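Local structure of putative nucleotide sugar epimerase/ dehydratase (Bordetella bronchiseptica, 2Q1S) at residues A272-A286 with G326-A339. The protein binds NADH on a Rossmann fold and probably acts as a nucleotide-sugar epimerase or dehydratase in the biosynthesis of lipopolysaccharide O-antigen. Sequence-based numbering, arbitrary orientation.
Sequences ACAADGTPGGVYNIA and GSPEKARRELGFSA
Asn284 reaches across to the turn leading into helix 329-335, where its ND2 donates to Ser327 O at 3.0 Å. The acceptor lies nearly in the plane of the amide, whereas the donor is tilted from the carbonyl plane of Ser327. The Ser327 hydroxyl caps the same helix by accepting from Glu329 N. Next along the chain, Pro328 lays its CB 3.7 Å from Ala286 O.

Lys330 runs fully extended from a CG anti to the backbone N (chi1 -178°), and this straight chain crosses the Tyr283 ring. Lys330 NZ donates to Val282 O at 2.8 Å, in the carbonyl plane with a C=O...N angle of 155°, and lies over one face of the Tyr283 ring, 4.8 Å from its centroid, as a cation-pi contact. The methyl of Ala331 rests near Asn284 O and Ile285 CD1, and a water joins Ala331 N to Asn284 O. Strand 281-284 pairs in parallel with strand 203-212 in the Rossmann sheet, and through these contacts helix 329-335, although distant in sequence, packs against a strand of that sheet.

One turn on, Glu334 OE1 accepts from Tyr283 OH at 2.6 Å, its carboxylate turned 87° from the ring plane. Thr278 N donates to Tyr283 OH at 2.9 Å, and the two bonds together probably fix the hydroxyl's rotation; a second water bridges Thr278 OG1 and Glu334 OE1. Leu335 takes the face of the Tyr283 ring opposite Lys330: CD1 makes a CH-pi contact 4.0 Å from the ring centroid, while CD2 packs against the end of helix 263-276 at Asp276 and Gly277. Beyond the helix, Phe337 sets its CB against Ala272 CB and crosses Ile285 at about a right angle, CE2 lying 3.9 Å from Ile285 CG2. Ala339 CB touches Ala286 O, which a third water links to Ala339 N.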
ATOM      1  N   ALA A 272     -22.770  -9.490  10.443  1.00 40.27           N
ATOM      2  CA  ALA A 272     -23.623  -8.291  10.323  1.00 40.52           C
ATOM      3  C   ALA A 272     -23.127  -7.333   9.234  1.00 40.65           C
ATOM      4  O   ALA A 272     -23.915  -6.721   8.519  1.00 40.37           O
ATOM      5  CB  ALA A 272     -23.753  -7.579  11.665  1.00 41.02           C
ATOM      6  N   CYS A 273     -21.812  -7.206   9.119  1.00 41.34           N
ATOM      7  CA  CYS A 273     -21.229  -6.414   8.034  1.00 41.34           C
ATOM      8  C   CYS A 273     -21.631  -7.011   6.686  1.00 40.12           C
ATOM      9  O   CYS A 273     -21.984  -6.277   5.777  1.00 40.52           O
ATOM     10  CB  CYS A 273     -19.703  -6.388   8.158  1.00 41.21           C
ATOM     11  SG  CYS A 273     -19.112  -5.252   9.468  1.00 43.56           S
ATOM     12  N   ALA A 274     -21.490  -8.332   6.542  1.00 40.35           N
ATOM     13  CA  ALA A 274     -21.839  -9.013   5.295  1.00 39.37           C
ATOM     14  C   ALA A 274     -23.296  -8.800   4.941  1.00 39.19           C
ATOM     15  O   ALA A 274     -23.645  -8.407   3.828  1.00 39.86           O
ATOM     16  CB  ALA A 274     -21.573 -10.491   5.383  1.00 38.65           C
ATOM     17  N   ALA A 275     -24.164  -9.092   5.899  1.00 39.61           N
ATOM     18  CA  ALA A 275     -25.587  -9.027   5.631  1.00 38.95           C
ATOM     19  C   ALA A 275     -26.076  -7.605   5.334  1.00 39.95           C
ATOM     20  O   ALA A 275     -26.805  -7.386   4.367  1.00 40.69           O
ATOM     21  CB  ALA A 275     -26.352  -9.637   6.825  1.00 39.39           C
ATOM     22  N   ASP A 276     -25.644  -6.658   6.160  1.00 40.23           N
ATOM     23  CA  ASP A 276     -26.270  -5.337   6.198  1.00 40.96           C
ATOM     24  C   ASP A 276     -25.355  -4.135   6.052  1.00 41.47           C
ATOM     25  O   ASP A 276     -25.832  -2.995   6.005  1.00 43.41           O
ATOM     26  CB  ASP A 276     -27.071  -5.169   7.489  1.00 42.10           C
ATOM     27  CG  ASP A 276     -28.285  -6.095   7.565  1.00 44.56           C
ATOM     28  OD1 ASP A 276     -28.962  -6.327   6.546  1.00 49.38           O
ATOM     29  OD2 ASP A 276     -28.553  -6.573   8.666  1.00 50.28           O
ATOM     30  N   GLY A 277     -24.044  -4.375   6.019  1.00 40.93           N
ATOM     31  CA  GLY A 277     -23.115  -3.239   5.875  1.00 41.96           C
ATOM     32  C   GLY A 277     -23.232  -2.525   4.527  1.00 42.40           C
ATOM     33  O   GLY A 277     -23.409  -3.164   3.487  1.00 41.98           O
ATOM     34  N   THR A 278     -23.041  -1.212   4.551  1.00 41.52           N
ATOM     35  CA  THR A 278     -23.118  -0.407   3.331  1.00 42.32           C
ATOM     36  C   THR A 278     -21.885  -0.658   2.445  1.00 41.84           C
ATOM     37  O   THR A 278     -20.742  -0.526   2.925  1.00 42.13           O
ATOM     38  CB  THR A 278     -23.132   1.056   3.695  1.00 41.49           C
ATOM     39  OG1 THR A 278     -24.271   1.299   4.515  1.00 43.85           O
ATOM     40  CG2 THR A 278     -23.271   1.937   2.443  1.00 44.89           C
ATOM     41  N   PRO A 279     -22.090  -1.032   1.161  1.00 42.17           N
ATOM     42  CA  PRO A 279     -20.954  -1.177   0.239  1.00 43.54           C
ATOM     43  C   PRO A 279     -20.122   0.112   0.208  1.00 44.20           C
ATOM     44  O   PRO A 279     -20.655   1.235   0.131  1.00 43.16           O
ATOM     45  CB  PRO A 279     -21.639  -1.452  -1.112  1.00 43.16           C
ATOM     46  CG  PRO A 279     -22.914  -2.147  -0.708  1.00 42.83           C
ATOM     47  CD  PRO A 279     -23.370  -1.335   0.482  1.00 42.92           C
ATOM     48  N   GLY A 280     -18.812  -0.087   0.282  1.00 43.35           N
ATOM     49  CA  GLY A 280     -17.869   1.018   0.356  1.00 44.58           C
ATOM     50  C   GLY A 280     -17.619   1.497   1.769  1.00 44.28           C
ATOM     51  O   GLY A 280     -16.757   2.347   1.979  1.00 43.78           O
ATOM     52  N   GLY A 281     -18.363   0.951   2.740  1.00 42.72           N
ATOM     53  CA  GLY A 281     -18.323   1.477   4.084  1.00 42.65           C
ATOM     54  C   GLY A 281     -17.365   0.788   5.028  1.00 40.54           C
ATOM     55  O   GLY A 281     -16.702  -0.187   4.673  1.00 41.18           O
ATOM     56  N   VAL A 282     -17.339   1.326   6.257  1.00 42.54           N
ATOM     57  CA  VAL A 282     -16.431   0.823   7.315  1.00 41.17           C
ATOM     58  C   VAL A 282     -17.140   0.861   8.665  1.00 40.89           C
ATOM     59  O   VAL A 282     -17.846   1.833   8.972  1.00 41.41           O
ATOM     60  CB  VAL A 282     -15.059   1.571   7.365  1.00 39.99           C
ATOM     61  CG1 VAL A 282     -15.222   3.109   7.486  1.00 41.23           C
ATOM     62  CG2 VAL A 282     -14.178   1.025   8.447  1.00 42.03           C
ATOM     63  N   TYR A 283     -16.914  -0.191   9.459  1.00 39.82           N
ATOM     64  CA  TYR A 283     -17.539  -0.314  10.779  1.00 40.44           C
ATOM     65  C   TYR A 283     -16.521  -0.795  11.778  1.00 40.05           C
ATOM     66  O   TYR A 283     -15.813  -1.744  11.535  1.00 40.56           O
ATOM     67  CB  TYR A 283     -18.689  -1.326  10.771  1.00 41.05           C
ATOM     68  CG  TYR A 283     -19.810  -0.968   9.837  1.00 41.99           C
ATOM     69  CD1 TYR A 283     -19.746  -1.350   8.477  1.00 40.37           C
ATOM     70  CD2 TYR A 283     -20.910  -0.229  10.271  1.00 41.97           C
ATOM     71  CE1 TYR A 283     -20.764  -0.988   7.587  1.00 41.72           C
ATOM     72  CE2 TYR A 283     -21.928   0.103   9.382  1.00 42.40           C
ATOM     73  CZ  TYR A 283     -21.844  -0.263   8.055  1.00 42.06           C
ATOM     74  OH  TYR A 283     -22.878   0.077   7.195  1.00 44.28           O
ATOM     75  N   ASN A 284     -16.457  -0.124  12.916  1.00 41.69           N
ATOM     76  CA  ASN A 284     -15.741  -0.675  14.076  1.00 42.76           C
ATOM     77  C   ASN A 284     -16.552  -1.822  14.687  1.00 42.66           C
ATOM     78  O   ASN A 284     -17.755  -1.659  14.961  1.00 43.77           O
ATOM     79  CB  ASN A 284     -15.529   0.376  15.170  1.00 42.83           C
ATOM     80  CG  ASN A 284     -14.679   1.548  14.718  1.00 44.23           C
ATOM     81  OD1 ASN A 284     -13.828   1.416  13.871  1.00 46.49           O
ATOM     82  ND2 ASN A 284     -14.911   2.705  15.320  1.00 47.72           N
ATOM     83  N   ILE A 285     -15.894  -2.968  14.886  1.00 43.27           N
ATOM     84  CA  ILE A 285     -16.467  -4.111  15.612  1.00 43.43           C
ATOM     85  C   ILE A 285     -15.664  -4.177  16.945  1.00 43.14           C
ATOM     86  O   ILE A 285     -14.498  -4.581  16.984  1.00 42.01           O
ATOM     87  CB  ILE A 285     -16.319  -5.431  14.755  1.00 43.95           C
ATOM     88  CG1 ILE A 285     -17.082  -5.267  13.419  1.00 45.01           C
ATOM     89  CG2 ILE A 285     -16.825  -6.664  15.536  1.00 42.77           C
ATOM     90  CD1 ILE A 285     -18.529  -4.812  13.525  1.00 48.24           C
ATOM     91  N   ALA A 286     -16.294  -3.663  18.005  1.00 43.34           N
ATOM     92  CA  ALA A 286     -15.587  -3.313  19.240  1.00 43.20           C
ATOM     93  C   ALA A 286     -16.460  -3.546  20.457  1.00 42.98           C
ATOM     94  O   ALA A 286     -17.672  -3.467  20.368  1.00 43.15           O
ATOM     95  CB  ALA A 286     -15.143  -1.843  19.194  1.00 43.83           C
ATOM     96  N   GLY A 326     -11.835   2.282  19.202  1.00 51.34           N
ATOM     97  CA  GLY A 326     -12.977   2.428  18.293  1.00 50.73           C
ATOM     98  C   GLY A 326     -14.355   2.475  18.938  1.00 50.74           C
ATOM     99  O   GLY A 326     -14.676   1.667  19.818  1.00 50.09           O
ATOM    100  N   SER A 327     -15.171   3.426  18.487  1.00 50.70           N
ATOM    101  CA  SER A 327     -16.559   3.510  18.946  1.00 51.63           C
ATOM    102  C   SER A 327     -17.418   2.446  18.274  1.00 52.47           C
ATOM    103  O   SER A 327     -17.360   2.293  17.054  1.00 52.83           O
ATOM    104  CB  SER A 327     -17.161   4.880  18.667  1.00 51.32           C
ATOM    105  OG  SER A 327     -18.531   4.886  19.027  1.00 52.09           O
ATOM    106  N   PRO A 328     -18.209   1.698  19.073  1.00 53.14           N
ATOM    107  CA  PRO A 328     -19.106   0.691  18.528  1.00 54.99           C
ATOM    108  C   PRO A 328     -20.459   1.252  18.049  1.00 57.13           C
ATOM    109  O   PRO A 328     -21.337   0.480  17.678  1.00 58.09           O
ATOM    110  CB  PRO A 328     -19.326  -0.242  19.727  1.00 54.53           C
ATOM    111  CG  PRO A 328     -19.256   0.658  20.908  1.00 53.13           C
ATOM    112  CD  PRO A 328     -18.287   1.759  20.550  1.00 53.32           C
ATOM    113  N   GLU A 329     -20.645   2.574  18.077  1.00 59.56           N
ATOM    114  CA  GLU A 329     -21.984   3.141  17.837  1.00 62.35           C
ATOM    115  C   GLU A 329     -22.523   2.965  16.404  1.00 64.95           C
ATOM    116  O   GLU A 329     -23.713   2.721  16.182  1.00 67.63           O
ATOM    117  CB  GLU A 329     -22.029   4.599  18.269  1.00 62.51           C
ATOM    118  CG  GLU A 329     -21.889   4.725  19.771  1.00 62.46           C
ATOM    119  CD  GLU A 329     -22.778   3.710  20.522  1.00 63.57           C
ATOM    120  OE1 GLU A 329     -24.000   3.645  20.195  1.00 62.69           O
ATOM    121  OE2 GLU A 329     -22.244   2.982  21.420  1.00 60.21           O
ATOM    122  N   LYS A 330     -21.662   3.092  15.403  1.00 67.09           N
ATOM    123  CA  LYS A 330     -22.162   2.961  14.043  1.00 69.93           C
ATOM    124  C   LYS A 330     -22.760   1.559  13.760  1.00 72.11           C
ATOM    125  O   LYS A 330     -24.009   1.441  13.398  1.00 76.73           O
ATOM    126  CB  LYS A 330     -21.070   3.324  13.039  1.00 68.77           C
ATOM    127  CG  LYS A 330     -21.564   3.254  11.601  1.00 70.62           C
ATOM    128  CD  LYS A 330     -20.397   3.749  10.696  1.00 69.45           C
ATOM    129  CE  LYS A 330     -20.705   3.487   9.225  1.00 72.30           C
ATOM    130  NZ  LYS A 330     -19.515   3.992   8.438  1.00 71.34           N
ATOM    131  N   ALA A 331     -21.933   0.493  14.017  1.00 71.51           N
ATOM    132  CA  ALA A 331     -22.474  -0.879  13.984  1.00 70.85           C
ATOM    133  C   ALA A 331     -23.747  -1.094  14.838  1.00 71.04           C
ATOM    134  O   ALA A 331     -24.640  -1.831  14.444  1.00 73.82           O
ATOM    135  CB  ALA A 331     -21.392  -1.840  14.424  1.00 68.55           C
ATOM    136  N   ARG A 332     -23.850  -0.454  16.020  1.00 69.34           N
ATOM    137  CA  ARG A 332     -25.057  -0.676  16.798  1.00 68.50           C
ATOM    138  C   ARG A 332     -26.258  -0.132  16.018  1.00 70.16           C
ATOM    139  O   ARG A 332     -27.357  -0.788  16.026  1.00 75.79           O
ATOM    140  CB  ARG A 332     -24.913   0.013  18.161  1.00 68.30           C
ATOM    141  CG  ARG A 332     -26.107  -0.101  19.113  1.00 68.59           C
ATOM    142  CD  ARG A 332     -25.757   0.559  20.447  1.00 66.87           C
ATOM    143  NE  ARG A 332     -25.181  -0.467  21.337  1.00 70.71           N
ATOM    144  CZ  ARG A 332     -23.960  -0.441  21.897  1.00 70.16           C
ATOM    145  NH1 ARG A 332     -23.145   0.587  21.701  1.00 68.81           N
ATOM    146  NH2 ARG A 332     -23.569  -1.451  22.694  1.00 70.85           N
ATOM    147  N   ARG A 333     -26.091   1.107  15.468  1.00 66.51           N
ATOM    148  CA  ARG A 333     -27.208   1.872  14.903  1.00 63.46           C
ATOM    149  C   ARG A 333     -27.618   1.308  13.544  1.00 61.19           C
ATOM    150  O   ARG A 333     -28.808   1.116  13.266  1.00 60.41           O
ATOM    151  CB  ARG A 333     -26.813   3.350  14.787  1.00 63.39           C
ATOM    152  CG  ARG A 333     -27.869   4.252  14.141  1.00 63.49           C
ATOM    153  CD  ARG A 333     -27.372   5.685  13.972  1.00 63.30           C
ATOM    154  NE  ARG A 333     -26.161   5.735  13.154  1.00 62.00           N
ATOM    155  CZ  ARG A 333     -24.939   6.031  13.609  1.00 62.33           C
ATOM    156  NH1 ARG A 333     -24.740   6.342  14.893  1.00 62.44           N
ATOM    157  NH2 ARG A 333     -23.917   6.036  12.763  1.00 61.08           N
ATOM    158  N   GLU A 334     -26.622   1.043  12.700  1.00 58.23           N
ATOM    159  CA  GLU A 334     -26.872   0.611  11.336  1.00 56.19           C
ATOM    160  C   GLU A 334     -27.067  -0.889  11.186  1.00 55.02           C
ATOM    161  O   GLU A 334     -27.785  -1.333  10.297  1.00 55.18           O
ATOM    162  CB  GLU A 334     -25.713   1.028  10.441  1.00 56.80           C
ATOM    163  CG  GLU A 334     -25.688   2.490  10.125  1.00 57.05           C
ATOM    164  CD  GLU A 334     -24.708   2.820   9.026  1.00 59.00           C
ATOM    165  OE1 GLU A 334     -24.344   1.906   8.235  1.00 57.30           O
ATOM    166  OE2 GLU A 334     -24.320   4.007   8.952  1.00 63.55           O
ATOM    167  N   LEU A 335     -26.405  -1.672  12.031  1.00 51.93           N
ATOM    168  CA  LEU A 335     -26.400  -3.114  11.860  1.00 50.48           C
ATOM    169  C   LEU A 335     -27.135  -3.834  12.973  1.00 49.78           C
ATOM    170  O   LEU A 335     -27.341  -5.047  12.897  1.00 49.14           O
ATOM    171  CB  LEU A 335     -24.950  -3.636  11.799  1.00 50.11           C
ATOM    172  CG  LEU A 335     -23.995  -2.906  10.848  1.00 49.79           C
ATOM    173  CD1 LEU A 335     -22.620  -3.538  10.928  1.00 48.67           C
ATOM    174  CD2 LEU A 335     -24.490  -2.947   9.407  1.00 51.42           C
ATOM    175  N   GLY A 336     -27.508  -3.090  14.013  1.00 49.92           N
ATOM    176  CA  GLY A 336     -28.081  -3.697  15.216  1.00 50.17           C
ATOM    177  C   GLY A 336     -27.105  -4.612  15.939  1.00 50.95           C
ATOM    178  O   GLY A 336     -27.523  -5.498  16.690  1.00 51.22           O
ATOM    179  N   PHE A 337     -25.807  -4.398  15.715  1.00 51.20           N
ATOM    180  CA  PHE A 337     -24.789  -5.239  16.327  1.00 51.67           C
ATOM    181  C   PHE A 337     -24.180  -4.602  17.583  1.00 53.21           C
ATOM    182  O   PHE A 337     -23.816  -3.428  17.553  1.00 54.53           O
ATOM    183  CB  PHE A 337     -23.677  -5.578  15.320  1.00 50.44           C
ATOM    184  CG  PHE A 337     -22.488  -6.216  15.967  1.00 51.47           C
ATOM    185  CD1 PHE A 337     -22.470  -7.582  16.224  1.00 50.37           C
ATOM    186  CD2 PHE A 337     -21.425  -5.445  16.395  1.00 53.75           C
ATOM    187  CE1 PHE A 337     -21.389  -8.162  16.860  1.00 50.00           C
ATOM    188  CE2 PHE A 337     -20.338  -6.024  17.024  1.00 52.82           C
ATOM    189  CZ  PHE A 337     -20.326  -7.390  17.260  1.00 51.68           C
ATOM    190  N   SER A 338     -24.109  -5.370  18.689  1.00 53.70           N
ATOM    191  CA  SER A 338     -23.313  -4.998  19.882  1.00 54.78           C
ATOM    192  C   SER A 338     -22.536  -6.226  20.385  1.00 55.34           C
ATOM    193  O   SER A 338     -23.050  -7.353  20.385  1.00 55.39           O
ATOM    194  CB  SER A 338     -24.163  -4.387  21.005  1.00 55.79           C
ATOM    195  OG  SER A 338     -25.228  -5.235  21.257  1.00 58.61           O
ATOM    196  N   ALA A 339     -21.286  -6.005  20.785  1.00 55.35           N
ATOM    197  CA  ALA A 339     -20.435  -7.068  21.326  1.00 55.46           C
ATOM    198  C   ALA A 339     -20.603  -7.090  22.852  1.00 56.60           C
ATOM    199  O   ALA A 339     -19.925  -6.343  23.566  1.00 57.67           O
ATOM    200  CB  ALA A 339     -19.005  -6.813  20.944  1.00 56.33           C
TER
HETATM  201  O   HOH W   1     -23.651   3.548   6.011  1.00 43.41           O
HETATM  202  O   HOH W   2     -19.216   0.735  14.980  1.00 32.77           O
HETATM  203  O   HOH W   3     -20.429  -3.313  20.580  1.00 36.05           O